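Local coordinates for DNA protection during starvation protein (Halobacterium salinarum, PDB 1TJO), which probably protects DNA from oxidative damage by oxidising iron(II) with hydrogen peroxide and storing it as a ferric mineral inside a hollow dodecamer, at residues G12-S17 against R26-V31; A82-A87 against H146-M151. One frame throughout, in Å; residues are numbered along the deposited sequence.

Contact 1. Residues G12-S17 against R26-V31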
loop_
_atom_site.group_PDB
_atom_site.type_symbol
_atom_site.label_atom_id
_atom_site.label_comp_id
_atom_site.label_asym_id
_atom_site.label_seq_id
_atom_site.Cartn_x
_atom_site.Cartn_y
_atom_site.Cartn_z
ATOM N N GLY A 12 15.950 36.178 19.150
ATOM C CA GLY A 12 17.170 36.148 19.943
ATOM C C GLY A 12 17.023 35.813 21.428
ATOM O O GLY A 12 18.012 35.531 22.092
ATOM N N GLU A 13 15.819 35.840 21.974
ATOM C CA GLU A 13 15.644 35.444 23.375
ATOM C C GLU A 13 15.448 33.939 23.452
ATOM O O GLU A 13 14.947 33.320 22.494
ATOM C CB GLU A 13 14.448 36.145 24.000
ATOM C CG GLU A 13 14.730 37.631 24.209
ATOM C CD GLU A 13 13.626 38.353 24.957
ATOM O OE1 GLU A 13 13.607 39.598 24.892
ATOM O OE2 GLU A 13 12.791 37.690 25.611
ATOM N N VAL A 14 15.818 33.366 24.592
ATOM C CA VAL A 14 15.710 31.941 24.836
ATOM C C VAL A 14 15.200 31.682 26.244
ATOM O O VAL A 14 15.800 32.123 27.237
ATOM C CB VAL A 14 17.062 31.241 24.656
ATOM C CG1 VAL A 14 16.955 29.724 24.950
ATOM C CG2 VAL A 14 17.575 31.438 23.240
ATOM N N GLU A 15 14.105 30.951 26.363
ATOM C CA GLU A 15 13.475 30.781 27.664
ATOM C C GLU A 15 13.668 29.418 28.300
ATOM O O GLU A 15 13.359 29.234 29.481
ATOM C CB GLU A 15 12.004 31.160 27.628
ATOM C CG GLU A 15 11.141 30.534 26.589
ATOM C CD GLU A 15 9.650 30.791 26.821
ATOM O OE1 GLU A 15 9.299 31.698 27.624
ATOM O OE2 GLU A 15 8.839 30.079 26.183
ATOM N N GLY A 16 14.239 28.486 27.557
ATOM C CA GLY A 16 14.297 27.109 27.985
ATOM C C GLY A 16 12.925 26.486 27.961
ATOM O O GLY A 16 12.008 27.022 27.317
ATOM N N SER A 17 12.798 25.318 28.594
ATOM C CA SER A 17 11.539 24.606 28.666
ATOM C C SER A 17 11.394 23.961 30.028
ATOM O O SER A 17 12.267 23.194 30.437
ATOM C CB SER A 17 11.558 23.477 27.621
ATOM O OG SER A 17 10.409 22.665 27.683
ATOM N N ARG A 26 21.445 26.593 29.670
ATOM C CA ARG A 26 21.800 25.424 28.861
ATOM C C ARG A 26 21.180 25.552 27.480
ATOM O O ARG A 26 21.849 25.396 26.471
ATOM C CB ARG A 26 21.254 24.146 29.552
ATOM C CG ARG A 26 22.048 22.890 29.360
ATOM C CD ARG A 26 22.247 22.069 30.666
ATOM N NE ARG A 26 20.983 21.696 31.300
ATOM C CZ ARG A 26 20.422 20.476 31.333
ATOM N NH1 ARG A 26 20.973 19.415 30.752
ATOM N NH2 ARG A 26 19.266 20.324 31.978
ATOM N N ALA A 27 19.891 25.875 27.461
ATOM C CA ALA A 27 19.118 25.963 26.215
ATOM C C ALA A 27 19.691 27.009 25.283
ATOM O O ALA A 27 19.777 26.805 24.074
ATOM C CB ALA A 27 17.665 26.291 26.514
ATOM N N GLU A 28 20.126 28.133 25.842
ATOM C CA GLU A 28 20.687 29.212 25.017
ATOM C C GLU A 28 21.926 28.783 24.225
ATOM O O GLU A 28 22.091 29.162 23.055
ATOM C CB GLU A 28 20.990 30.428 25.891
ATOM C CG GLU A 28 21.300 31.673 25.086
ATOM C CD GLU A 28 21.634 32.845 25.975
ATOM O OE1 GLU A 28 21.356 32.767 27.201
ATOM O OE2 GLU A 28 22.188 33.829 25.437
ATOM N N GLN A 29 22.789 27.965 24.831
ATOM C CA GLN A 29 23.984 27.468 24.133
ATOM C C GLN A 29 23.622 26.564 22.969
ATOM O O GLN A 29 24.160 26.697 21.883
ATOM C CB GLN A 29 24.893 26.705 25.089
ATOM C CG GLN A 29 25.540 27.609 26.091
ATOM C CD GLN A 29 26.336 26.843 27.145
ATOM O OE1 GLN A 29 27.428 26.352 26.865
ATOM N NE2 GLN A 29 25.783 26.729 28.346
ATOM N N CYS A 30 22.667 25.682 23.213
ATOM C CA CYS A 30 22.161 24.801 22.173
ATOM C C CYS A 30 21.464 25.602 21.077
ATOM O O CYS A 30 21.667 25.335 19.930
ATOM C CB CYS A 30 21.220 23.762 22.761
ATOM S SG CYS A 30 22.112 22.363 23.547
ATOM N N VAL A 31 20.620 26.572 21.428
ATOM C CA VAL A 31 19.869 27.327 20.434
ATOM C C VAL A 31 20.793 28.131 19.549
ATOM O O VAL A 31 20.586 28.219 18.372
ATOM C CB VAL A 31 18.813 28.214 21.091
ATOM C CG1 VAL A 31 18.319 29.321 20.157
ATOM C CG2 VAL A 31 17.698 27.381 21.598
HETATM O O HOH W 1 18.748 32.582 27.971
#
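Val14 packs its two methyl groups against one flank of helix 24-54, near the helix start, in an apolar contact between this first long helix and the N-terminal loop segment 12-17 that precedes it. The branches divide the work. CG1, anti to the backbone N (chi1 179°), rests over the helix backbone, 3.7 Å from Glu28 N, and also reaches Ala27 CB at 3.8 Å. CG2 meets the helix one turn further on, where it lies 3.8 Å from CG1 of Val31, the two side chains lying alongside each other and pointing opposite ways. Beyond Val14 the chain stays close to the helix: Gly16 CA sits 3.8 Å from Ala27 CB, and the positive phi of Gly16 (70°) suits a residue without a side chain. At the outer margin the extended Glu28 passes its CG 4.2 Å from Val14 CG2, and its carboxylate accepts a bond from a water at OE1 (2.7 Å); the same water donates to Val14 O. Ser17 OG hydrogen-bonds Glu167 of a neighbouring subunit. Replacing Val14 by an alanine removes both methyls, which would probably open a gap beside Ala27 and Val31 and leave the loop held chiefly by the Gly16-Ala27 contact and the water. With no direct hydrogen bond between the segments, their attachment rests on the fit of small apolar groups, supplemented by one water bridge at the exposed side.

Contact 2. Residues A82-A87 against H146-M151. With FE (Fe (III) ion), chain F; MG (magnesium ion), chain Q; SO4 (sulfate ion), chain E.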
loop_
_atom_site.group_PDB
_atom_site.type_symbol
_atom_site.label_atom_id
_atom_site.label_comp_id
_atom_site.label_asym_id
_atom_site.label_seq_id
_atom_site.Cartn_x
_atom_site.Cartn_y
_atom_site.Cartn_z
ATOM N N ALA A 82 14.772 23.791 13.408
ATOM C CA ALA A 82 13.883 24.892 13.792
ATOM C C ALA A 82 12.921 24.467 14.880
ATOM O O ALA A 82 12.668 25.239 15.824
ATOM C CB ALA A 82 13.105 25.381 12.585
ATOM N N GLU A 83 12.340 23.260 14.759
ATOM C CA GLU A 83 11.424 22.814 15.808
ATOM C C GLU A 83 12.147 22.608 17.157
ATOM O O GLU A 83 11.556 22.869 18.198
ATOM C CB GLU A 83 10.671 21.576 15.363
ATOM C CG GLU A 83 9.788 21.982 14.170
ATOM C CD GLU A 83 8.839 20.920 13.672
ATOM O OE1 GLU A 83 8.063 21.173 12.700
ATOM O OE2 GLU A 83 8.853 19.842 14.270
ATOM N N ARG A 84 13.398 22.180 17.105
ATOM C CA ARG A 84 14.195 22.027 18.341
ATOM C C ARG A 84 14.534 23.377 18.963
ATOM O O ARG A 84 14.449 23.533 20.182
ATOM C CB ARG A 84 15.436 21.170 18.090
ATOM C CG ARG A 84 16.112 20.694 19.349
ATOM C CD ARG A 84 15.220 19.773 20.183
ATOM N NE ARG A 84 15.918 19.353 21.379
ATOM C CZ ARG A 84 15.334 18.726 22.399
ATOM N NH1 ARG A 84 14.038 18.385 22.330
ATOM N NH2 ARG A 84 16.063 18.430 23.486
ATOM N N VAL A 85 14.902 24.370 18.152
ATOM C CA VAL A 85 15.078 25.728 18.668
ATOM C C VAL A 85 13.842 26.184 19.406
ATOM O O VAL A 85 13.940 26.658 20.527
ATOM C CB VAL A 85 15.349 26.721 17.563
ATOM C CG1 VAL A 85 15.285 28.189 18.026
ATOM C CG2 VAL A 85 16.758 26.434 16.993
ATOM N N GLN A 86 12.692 26.004 18.779
ATOM C CA GLN A 86 11.438 26.401 19.397
ATOM C C GLN A 86 11.121 25.603 20.681
ATOM O O GLN A 86 10.742 26.207 21.676
ATOM C CB GLN A 86 10.318 26.298 18.378
ATOM C CG GLN A 86 9.246 27.290 18.569
ATOM C CD GLN A 86 8.342 26.817 19.617
ATOM O OE1 GLN A 86 7.760 27.586 20.392
ATOM N NE2 GLN A 86 8.245 25.528 19.707
ATOM N N ALA A 87 11.399 24.304 20.685
ATOM C CA ALA A 87 11.158 23.457 21.843
ATOM C C ALA A 87 11.994 23.875 23.027
ATOM O O ALA A 87 11.535 23.747 24.166
ATOM C CB ALA A 87 11.371 22.011 21.553
ATOM N N HIS A 146 20.866 15.089 25.372
ATOM C CA HIS A 146 21.064 13.880 24.582
ATOM C C HIS A 146 20.090 13.772 23.443
ATOM O O HIS A 146 20.423 13.204 22.406
ATOM C CB HIS A 146 20.954 12.650 25.482
ATOM C CG HIS A 146 21.988 12.636 26.551
ATOM N ND1 HIS A 146 23.318 12.407 26.281
ATOM C CD2 HIS A 146 21.906 12.912 27.873
ATOM C CE1 HIS A 146 24.009 12.507 27.403
ATOM N NE2 HIS A 146 23.177 12.818 28.384
ATOM N N ALA A 147 18.895 14.301 23.611
ATOM C CA ALA A 147 17.942 14.298 22.496
ATOM C C ALA A 147 18.413 15.214 21.336
ATOM O O ALA A 147 18.368 14.832 20.175
ATOM C CB ALA A 147 16.565 14.687 22.945
ATOM N N THR A 148 18.891 16.402 21.649
ATOM C CA THR A 148 19.460 17.247 20.606
ATOM C C THR A 148 20.650 16.580 19.946
ATOM O O THR A 148 20.770 16.623 18.754
ATOM C CB THR A 148 19.894 18.578 21.148
ATOM O OG1 THR A 148 18.743 19.306 21.588
ATOM C CG2 THR A 148 20.518 19.427 20.079
ATOM N N ALA A 149 21.540 15.973 20.726
ATOM C CA ALA A 149 22.704 15.299 20.164
ATOM C C ALA A 149 22.311 14.202 19.223
ATOM O O ALA A 149 22.879 14.081 18.123
ATOM C CB ALA A 149 23.555 14.705 21.257
ATOM N N HIS A 150 21.315 13.418 19.653
ATOM C CA HIS A 150 20.768 12.299 18.848
ATOM C C HIS A 150 20.181 12.840 17.515
ATOM O O HIS A 150 20.480 12.348 16.440
ATOM C CB HIS A 150 19.683 11.580 19.615
ATOM C CG HIS A 150 19.022 10.489 18.837
ATOM N ND1 HIS A 150 19.676 9.331 18.508
ATOM C CD2 HIS A 150 17.760 10.367 18.360
ATOM C CE1 HIS A 150 18.866 8.562 17.809
ATOM N NE2 HIS A 150 17.689 9.159 17.712
ATOM N N MET A 151 19.397 13.897 17.606
ATOM C CA MET A 151 18.788 14.509 16.450
ATOM C C MET A 151 19.840 14.999 15.465
ATOM O O MET A 151 19.706 14.842 14.261
ATOM C CB MET A 151 17.919 15.663 16.890
ATOM C CG MET A 151 17.205 16.342 15.761
ATOM S SD MET A 151 16.543 17.917 16.233
ATOM C CE MET A 151 15.925 17.508 17.842
HETATM FE FE FE F . 7.644 20.602 10.935
HETATM MG MG MG Q . 6.962 27.262 22.648
HETATM S S SO4 E . 22.673 7.806 18.672
HETATM O O1 SO4 E . 23.836 8.086 17.844
HETATM O O2 SO4 E . 22.268 9.004 19.419
HETATM O O3 SO4 E . 21.553 7.451 17.735
HETATM O O4 SO4 E . 22.975 6.671 19.536
HETATM O O HOH W 2 8.292 25.694 23.125
HETATM O O HOH W 3 7.230 20.062 8.800
HETATM O O HOH W 4 6.657 19.006 11.441
HETATM O O HOH W 5 8.013 29.020 23.282
HETATM O O HOH W 6 6.213 27.095 24.593
#
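Arg84 reaches across to Thr148, donating from NE to OG1 at 2.8 Å in a nearly straight bond (162°). The hydroxyl oxygen lies at the edge of the guanidinium, close to its plane, and NH2 adds a weak, longer bond to the same atom. With CG anti to the backbone N, a bend at chi2 (63°) turns the chain, and its straight outer part then spans the space to Thr148. NH2 also forms salt bridges with Asp145 and with Glu160 of a neighbouring subunit, while Asp145 hydrogen-bonds Thr148 OG1; these carboxylates probably offset the buried positive charge and help fix the guanidinium's rotation. Glu83 binds iron(III) through OE1 at 1.9 Å, joined by Asp79 and by His52 of another subunit, at the intersubunit ferroxidase site of Dps proteins. Gln86 OE1 ligates magnesium at 2.4 Å, with waters, His168 of one neighbouring subunit and Glu56 of another; all three residues are implicated in iron translocation. His150 ND1 donates to O2 of a sulfate, probably from the crystallisation liquor, which His150 of two other subunits also holds. Ala147 CB lies over one guanidinium face, 3.8 Å from Arg84 NH2, and Met151 CE packs on the aliphatic part, 3.3 Å from Arg84 CD. The helix segments run antiparallel at 172°, their axes 11.6 Å apart, within the ferritin-like helical bundle; Arg84 also touches Leu34 of helix 24-54, and Thr148 packs on Ala140 of helix 115-142.

Contacts 1 and 2 lie on the same side of the chain's centre, about 11 Å apart between centres, and share no helix. Contact 1 fastens an N-terminal loop to helix 24-54 and is partly exposed at its margin; contact 2 is deeper, joining helices 60-87 and 146-169 within the bundle and beside subunit interfaces. Their chemistry differs accordingly: small apolar groups and a water bridge in 12-17/26-31, a buried, charge-compensated arginine in 82-87/146-151. The two meet directly where Val31 CG1 packs 3.9 Å from Val85 CG1, and where Ser17 CB approaches Ala87 O at 3.5 Å, so both belong to one continuous packed region.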